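Local coordinates for tail fiber protein (Pseudomonas aeruginosa, PDB 6CL6) that probably recognises the surface of target Pseudomonas cells, as the trimeric receptor-binding fiber of the contractile R2 pyocin, at residues Val304-Asp309 against Ala353-Gly358; Ala329-Ala334 against Ala341-Arg346. All coordinates share one frame; numbering follows the deposited sequence.

Interaction 1: residues Val304-Asp309 against Ala353-Gly358. With CA (calcium ion), chain I.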
ATOM      1  N   VAL A 304     -89.494   1.457 -51.501  1.00 19.17           N
ATOM      2  CA  VAL A 304     -90.316   0.300 -51.829  1.00 25.14           C
ATOM      3  C   VAL A 304     -91.467   0.759 -52.709  1.00 30.52           C
ATOM      4  O   VAL A 304     -92.013   1.843 -52.513  1.00 19.78           O
ATOM      5  CB  VAL A 304     -90.808  -0.409 -50.543  1.00 20.33           C
ATOM      6  CG1 VAL A 304     -91.748   0.467 -49.752  1.00 24.64           C
ATOM      7  CG2 VAL A 304     -91.446  -1.741 -50.865  1.00 22.14           C
ATOM      8  N   THR A 305     -91.826  -0.070 -53.689  1.00 18.72           N
ATOM      9  CA  THR A 305     -93.017   0.177 -54.515  1.00 18.78           C
ATOM     10  C   THR A 305     -94.215  -0.453 -53.827  1.00 24.55           C
ATOM     11  O   THR A 305     -94.213  -1.663 -53.540  1.00 22.99           O
ATOM     12  CB  THR A 305     -92.842  -0.384 -55.923  1.00 24.73           C
ATOM     13  OG1 THR A 305     -91.755   0.287 -56.574  1.00 26.90           O
ATOM     14  CG2 THR A 305     -94.130  -0.155 -56.757  1.00 33.45           C
ATOM     15  N   CYS A 306     -95.217   0.364 -53.541  1.00 22.25           N
ATOM     16  CA  CYS A 306     -96.446  -0.077 -52.900  1.00 20.35           C
ATOM     17  C   CYS A 306     -97.597  -0.079 -53.917  1.00 16.31           C
ATOM     18  O   CYS A 306     -97.632   0.763 -54.829  1.00 22.84           O
ATOM     19  CB  CYS A 306     -96.839   0.843 -51.724  1.00 16.04           C
ATOM     20  SG  CYS A 306     -95.680   0.931 -50.405  1.00 19.06           S
ATOM     21  N   PRO A 307     -98.549  -0.991 -53.791  1.00 21.20           N
ATOM     22  CA  PRO A 307     -99.746  -0.929 -54.640  1.00 19.20           C
ATOM     23  C   PRO A 307    -100.671   0.173 -54.140  1.00 15.99           C
ATOM     24  O   PRO A 307    -100.532   0.686 -53.031  1.00 15.82           O
ATOM     25  CB  PRO A 307    -100.397  -2.303 -54.476  1.00 20.91           C
ATOM     26  CG  PRO A 307     -99.610  -3.032 -53.370  1.00 19.43           C
ATOM     27  CD  PRO A 307     -98.736  -1.962 -52.710  1.00 16.73           C
ATOM     28  N   ALA A 308    -101.644   0.522 -54.984  1.00 16.74           N
ATOM     29  CA  ALA A 308    -102.638   1.520 -54.599  1.00 17.59           C
ATOM     30  C   ALA A 308    -103.345   1.088 -53.317  1.00 27.04           C
ATOM     31  O   ALA A 308    -103.756  -0.059 -53.184  1.00 20.46           O
ATOM     32  CB  ALA A 308    -103.650   1.684 -55.734  1.00 18.94           C
ATOM     33  N   ASP A 309    -103.477   2.010 -52.362  1.00 19.68           N
ATOM     34  CA  ASP A 309    -104.319   1.791 -51.182  1.00 15.16           C
ATOM     35  C   ASP A 309    -104.014   0.464 -50.493  1.00 24.79           C
ATOM     36  O   ASP A 309    -104.922  -0.260 -50.096  1.00 21.02           O
ATOM     37  CB  ASP A 309    -105.825   1.835 -51.585  1.00 17.89           C
ATOM     38  CG  ASP A 309    -106.295   3.209 -52.023  1.00 28.35           C
ATOM     39  OD1 ASP A 309    -105.811   4.235 -51.483  1.00 23.90           O
ATOM     40  OD2 ASP A 309    -107.183   3.264 -52.911  1.00 27.33           O
ATOM     41  N   ALA A 353     -90.607  -4.998 -42.102  1.00 18.77           N
ATOM     42  CA  ALA A 353     -91.688  -4.137 -41.665  1.00 20.19           C
ATOM     43  C   ALA A 353     -92.679  -4.002 -42.810  1.00 18.89           C
ATOM     44  O   ALA A 353     -92.438  -4.456 -43.942  1.00 23.73           O
ATOM     45  CB  ALA A 353     -91.174  -2.779 -41.219  1.00 19.53           C
ATOM     46  N   VAL A 354     -93.814  -3.362 -42.507  1.00 19.55           N
ATOM     47  CA  VAL A 354     -94.908  -3.221 -43.474  1.00 18.15           C
ATOM     48  C   VAL A 354     -95.147  -1.740 -43.725  1.00 23.96           C
ATOM     49  O   VAL A 354     -95.353  -0.968 -42.780  1.00 19.85           O
ATOM     50  CB  VAL A 354     -96.196  -3.898 -42.988  1.00 23.48           C
ATOM     51  CG1 VAL A 354     -97.315  -3.734 -44.033  1.00 24.69           C
ATOM     52  CG2 VAL A 354     -95.931  -5.390 -42.711  1.00 33.96           C
ATOM     53  N   ILE A 355     -95.083  -1.355 -44.994  1.00 16.75           N
ATOM     54  CA  ILE A 355     -95.276   0.018 -45.429  1.00 19.17           C
ATOM     55  C   ILE A 355     -96.658   0.103 -46.063  1.00 24.77           C
ATOM     56  O   ILE A 355     -96.971  -0.649 -46.998  1.00 20.40           O
ATOM     57  CB  ILE A 355     -94.183   0.474 -46.402  1.00 17.10           C
ATOM     58  CG1 ILE A 355     -92.785   0.340 -45.781  1.00 21.93           C
ATOM     59  CG2 ILE A 355     -94.442   1.910 -46.848  1.00 19.53           C
ATOM     60  CD1 ILE A 355     -92.600   1.056 -44.444  1.00 21.39           C
ATOM     61  N   ARG A 356     -97.485   1.013 -45.550  1.00 22.24           N
ATOM     62  CA  ARG A 356     -98.846   1.207 -46.054  1.00 15.65           C
ATOM     63  C   ARG A 356     -98.903   2.441 -46.944  1.00 25.02           C
ATOM     64  O   ARG A 356     -98.436   3.517 -46.554  1.00 15.96           O
ATOM     65  CB  ARG A 356     -99.830   1.340 -44.899  1.00 18.31           C
ATOM     66  CG  ARG A 356    -101.293   1.204 -45.299  1.00 25.71           C
ATOM     67  CD  ARG A 356    -102.119   0.967 -44.050  1.00 37.70           C
ATOM     68  NE  ARG A 356    -103.518   0.646 -44.310  1.00 25.27           N
ATOM     69  CZ  ARG A 356    -103.957  -0.549 -44.704  1.00 36.73           C
ATOM     70  NH1 ARG A 356    -103.106  -1.529 -44.941  1.00 25.74           N
ATOM     71  NH2 ARG A 356    -105.255  -0.750 -44.882  1.00 32.71           N
ATOM     72  N   ASN A 357     -99.507   2.289 -48.122  1.00 15.81           N
ATOM     73  CA  ASN A 357     -99.664   3.386 -49.072  1.00 15.98           C
ATOM     74  C   ASN A 357    -101.130   3.765 -49.183  1.00 15.81           C
ATOM     75  O   ASN A 357    -101.933   3.020 -49.759  1.00 19.94           O
ATOM     76  CB  ASN A 357     -99.109   2.996 -50.430  1.00 16.13           C
ATOM     77  CG  ASN A 357     -99.410   4.009 -51.491  1.00 14.90           C
ATOM     78  OD1 ASN A 357     -99.440   5.206 -51.236  1.00 14.77           O
ATOM     79  ND2 ASN A 357     -99.670   3.526 -52.704  1.00 15.66           N
ATOM     80  N   GLY A 358    -101.481   4.923 -48.632  1.00 16.60           N
ATOM     81  CA  GLY A 358    -102.838   5.429 -48.749  1.00 14.16           C
ATOM     82  C   GLY A 358    -103.176   6.094 -50.059  1.00 13.98           C
ATOM     83  O   GLY A 358    -104.337   6.391 -50.281  1.00 13.82           O
TER
HETATM   84 CA    CA I 703    -106.680   6.288 -50.648  1.00 20.02          CA
HETATM   85  O   HOH W   1    -108.213   5.687 -52.508  1.00 15.40           O
HETATM   86  O   HOH W   2    -106.032   8.053 -52.163  1.00 13.34           O
HETATM   87  O   HOH W   3    -106.120   7.025 -48.334  1.00 33.64           O
HETATM   88  O   HOH W   4    -108.596   7.645 -50.218  1.00 18.05           O
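C306 and I355 meet between strands 304-306 and 353-357, whose axes pass 7.9 Å apart at 48°, consistent with strands of two packed sheets rather than hydrogen-bonded neighbours. The segments converge toward D309 and G358, whose CA atoms lie 4.6 Å apart. Apolar side chains meet toward the wider end: V304 CG1 sits 4.1 Å from I355 CG1, and C306 SG lies 3.9 Å from the CG2 branch of I355. N357 packs its CB 3.4 Å from C306 CB. It carries CG trans to the main-chain nitrogen (chi1 172°), which extends the amide toward P307. N357 OD1 accepts from Q331 NE2, its main polar partner, and from Y359 N; ND2 donates to P307 O at 3.0 Å from above the carbonyl plane, and to A361 O. At the closed end D309 OD1 and G358 O approach to 2.9 Å because both bind calcium, each at 2.4 Å. Four waters and P337 O of the second subunit complete seven ligands, and water 1 donates to D309 OD2, so the ion ties both segments to a neighbouring subunit. Strand 297-306 pairs with 363-371 in one sheet; 352-357 lies between 310-315 and 343-346 in the other.

Interaction 2: residues Ala329-Ala334 against Ala341-Arg346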
ATOM      1  N   ALA A 329     -92.685   6.264 -43.249  1.00 14.80           N
ATOM      2  CA  ALA A 329     -92.556   6.248 -44.693  1.00 14.82           C
ATOM      3  C   ALA A 329     -92.960   7.596 -45.275  1.00 17.79           C
ATOM      4  O   ALA A 329     -93.647   8.383 -44.634  1.00 17.81           O
ATOM      5  CB  ALA A 329     -93.433   5.144 -45.315  1.00 15.04           C
ATOM      6  N   ASN A 330     -92.534   7.833 -46.507  1.00 14.91           N
ATOM      7  CA  ASN A 330     -92.681   9.103 -47.198  1.00 15.47           C
ATOM      8  C   ASN A 330     -92.993   8.886 -48.675  1.00 17.81           C
ATOM      9  O   ASN A 330     -92.380   8.025 -49.313  1.00 14.38           O
ATOM     10  CB  ASN A 330     -91.376   9.930 -47.054  1.00 15.75           C
ATOM     11  CG  ASN A 330     -91.217  10.964 -48.150  1.00 14.17           C
ATOM     12  OD1 ASN A 330     -91.800  12.063 -48.089  1.00 16.23           O
ATOM     13  ND2 ASN A 330     -90.461  10.611 -49.165  1.00 15.17           N
ATOM     14  N   GLN A 331     -93.963   9.648 -49.190  1.00 13.77           N
ATOM     15  CA  GLN A 331     -94.305   9.622 -50.602  1.00 15.18           C
ATOM     16  C   GLN A 331     -93.245  10.335 -51.419  1.00 13.70           C
ATOM     17  O   GLN A 331     -92.931  11.494 -51.160  1.00 17.62           O
ATOM     18  CB  GLN A 331     -95.676  10.295 -50.842  1.00 16.06           C
ATOM     19  CG  GLN A 331     -96.849   9.668 -50.112  1.00 13.85           C
ATOM     20  CD  GLN A 331     -97.355   8.402 -50.806  1.00 15.66           C
ATOM     21  OE1 GLN A 331     -96.914   8.082 -51.909  1.00 14.97           O
ATOM     22  NE2 GLN A 331     -98.284   7.690 -50.151  1.00 13.93           N
ATOM     23  N   THR A 332     -92.698   9.645 -52.430  1.00 14.59           N
ATOM     24  CA  THR A 332     -91.654  10.217 -53.264  1.00 16.04           C
ATOM     25  C   THR A 332     -92.162  10.719 -54.602  1.00 16.08           C
ATOM     26  O   THR A 332     -91.353  11.172 -55.414  1.00 18.93           O
ATOM     27  CB  THR A 332     -90.539   9.198 -53.526  1.00 25.97           C
ATOM     28  OG1 THR A 332     -91.014   8.178 -54.401  1.00 21.73           O
ATOM     29  CG2 THR A 332     -90.073   8.570 -52.223  1.00 20.91           C
ATOM     30  N   SER A 333     -93.477  10.655 -54.861  1.00 18.85           N
ATOM     31  CA  SER A 333     -94.005  11.071 -56.144  1.00 18.01           C
ATOM     32  C   SER A 333     -94.841  12.344 -56.014  1.00 15.34           C
ATOM     33  O   SER A 333     -95.166  12.809 -54.923  1.00 18.30           O
ATOM     34  CB  SER A 333     -94.859   9.962 -56.791  1.00 18.05           C
ATOM     35  OG  SER A 333     -96.037   9.725 -56.032  1.00 22.22           O
ATOM     36  N   ALA A 334     -95.163  12.907 -57.176  1.00 18.62           N
ATOM     37  CA  ALA A 334     -96.033  14.076 -57.283  1.00 19.79           C
ATOM     38  C   ALA A 334     -97.477  13.585 -57.275  1.00 17.87           C
ATOM     39  O   ALA A 334     -98.197  13.613 -58.272  1.00 17.74           O
ATOM     40  CB  ALA A 334     -95.706  14.860 -58.546  1.00 25.45           C
ATOM     41  N   ALA A 341    -102.906  10.828 -49.531  1.00 13.16           N
ATOM     42  CA  ALA A 341    -101.622  10.186 -49.859  1.00 14.01           C
ATOM     43  C   ALA A 341    -100.888   9.871 -48.561  1.00 17.19           C
ATOM     44  O   ALA A 341     -99.696  10.110 -48.413  1.00 13.92           O
ATOM     45  CB  ALA A 341    -100.790  11.044 -50.798  1.00 16.47           C
ATOM     46  N   SER A 342    -101.603   9.281 -47.626  1.00 13.16           N
ATOM     47  CA  SER A 342    -101.060   8.936 -46.323  1.00 13.44           C
ATOM     48  C   SER A 342    -100.069   7.788 -46.439  1.00 17.08           C
ATOM     49  O   SER A 342    -100.003   7.091 -47.437  1.00 16.13           O
ATOM     50  CB  SER A 342    -102.194   8.552 -45.362  1.00 18.99           C
ATOM     51  OG  SER A 342    -102.933   9.689 -45.000  1.00 22.73           O
ATOM     52  N   THR A 343     -99.318   7.594 -45.351  1.00 19.48           N
ATOM     53  CA  THR A 343     -98.323   6.550 -45.252  1.00 14.57           C
ATOM     54  C   THR A 343     -98.435   5.861 -43.907  1.00 17.08           C
ATOM     55  O   THR A 343     -99.024   6.384 -42.954  1.00 19.96           O
ATOM     56  CB  THR A 343     -96.903   7.134 -45.405  1.00 24.31           C
ATOM     57  OG1 THR A 343     -96.667   8.059 -44.343  1.00 15.30           O
ATOM     58  CG2 THR A 343     -96.753   7.839 -46.719  1.00 14.41           C
ATOM     59  N   GLY A 344     -97.818   4.689 -43.816  1.00 17.59           N
ATOM     60  CA  GLY A 344     -97.735   3.996 -42.551  1.00 20.13           C
ATOM     61  C   GLY A 344     -96.497   3.125 -42.490  1.00 21.57           C
ATOM     62  O   GLY A 344     -96.051   2.560 -43.504  1.00 18.00           O
ATOM     63  N   PHE A 345     -95.937   3.021 -41.290  1.00 16.67           N
ATOM     64  CA  PHE A 345     -94.848   2.098 -40.995  1.00 18.27           C
ATOM     65  C   PHE A 345     -95.280   1.286 -39.784  1.00 21.98           C
ATOM     66  O   PHE A 345     -95.625   1.859 -38.741  1.00 24.67           O
ATOM     67  CB  PHE A 345     -93.559   2.861 -40.727  1.00 16.21           C
ATOM     68  CG  PHE A 345     -92.383   1.984 -40.376  1.00 16.69           C
ATOM     69  CD1 PHE A 345     -92.235   1.462 -39.104  1.00 16.25           C
ATOM     70  CD2 PHE A 345     -91.412   1.715 -41.324  1.00 19.27           C
ATOM     71  CE1 PHE A 345     -91.149   0.675 -38.785  1.00 18.24           C
ATOM     72  CE2 PHE A 345     -90.306   0.934 -41.006  1.00 21.97           C
ATOM     73  CZ  PHE A 345     -90.187   0.400 -39.735  1.00 20.54           C
ATOM     74  N   ARG A 346     -95.303  -0.034 -39.923  1.00 19.45           N
ATOM     75  CA  ARG A 346     -95.820  -0.868 -38.851  1.00 22.02           C
ATOM     76  C   ARG A 346     -95.301  -2.285 -39.013  1.00 19.59           C
ATOM     77  O   ARG A 346     -94.678  -2.635 -40.021  1.00 23.27           O
ATOM     78  CB  ARG A 346     -97.350  -0.856 -38.824  1.00 30.04           C
ATOM     79  CG  ARG A 346     -98.004  -1.850 -39.782  1.00 31.82           C
ATOM     80  CD  ARG A 346     -99.519  -1.670 -39.811  1.00 34.44           C
ATOM     81  NE  ARG A 346    -100.192  -2.745 -40.558  1.00 34.84           N
ATOM     82  CZ  ARG A 346    -100.392  -2.727 -41.875  1.00 28.61           C
ATOM     83  NH1 ARG A 346     -99.971  -1.709 -42.609  1.00 25.87           N
ATOM     84  NH2 ARG A 346    -101.014  -3.743 -42.469  1.00 31.94           N
TER
HETATM   85  O   HOH W   5     -95.181   7.217 -41.992  1.00 15.30           O
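The polar part of this contact centres on Q331, whose NE2 points at two successive carbonyls of 341-346. It donates to S342 O at 3.3 Å, with an N-H...O angle of 137°; that oxygen lies in the Q331 amide plane, whereas the donor stands above the S342 carbonyl plane. A second, weak bond runs from NE2 to A341 O at the same length. A bend at chi2 (-79°) folds the Q331 chain so that CG also comes within 3.3 Å of A341 O. The stronger polar partner of NE2 is N357 OD1, so one buried amide joins three parts of the chain. Strands 329-331 and 343-346 run nearly antiparallel, at 159° with axes 6.3 Å apart, yet belong to different sheets: 324-331 pairs with 363-371, 343-346 with 352-357, and each is outermost in its sheet within this chain. The contact thus joins two sheets of the C-terminal domain, which belongs to a family of the H-type lectin clan. Water 5 links the two strands, accepting from A329 N and bonded to T343 OG1. Among apolar contacts, A329 CB rests 4.0 Å from T343 CB, and T343 CG2 lies 3.9 Å from Q331 CG, the latter two side chains passing in opposite directions. Between subunits, N330 ND2, held by S366 OG of its own chain, also donates to F345 O of the third subunit, and F345 O receives the equivalent bond from N330 of the second.

Both interactions join the same two sheets, with centres 8 Å apart, but at different places. Interaction 1 is partly buried and ends in a metal site; interaction 2 is almost wholly buried, lies where strands outermost within this chain meet, and relies on an amide, a water and small side chains. They share one sheet, in which 343-346 and 352-357 are neighbours: V354 N lies 2.7 Å from R346 O and G358 N 2.9 Å from S342 O, both probable hydrogen bonds. I355 CD1 packs 3.4 Å from F345 CD2. Both reach the second subunit, interaction 1 through shared calcium and R356 on F335, interaction 2 through a hydrogen bond from N330, a weak one at S342 OG, and packing; interaction 2 also touches the third subunit.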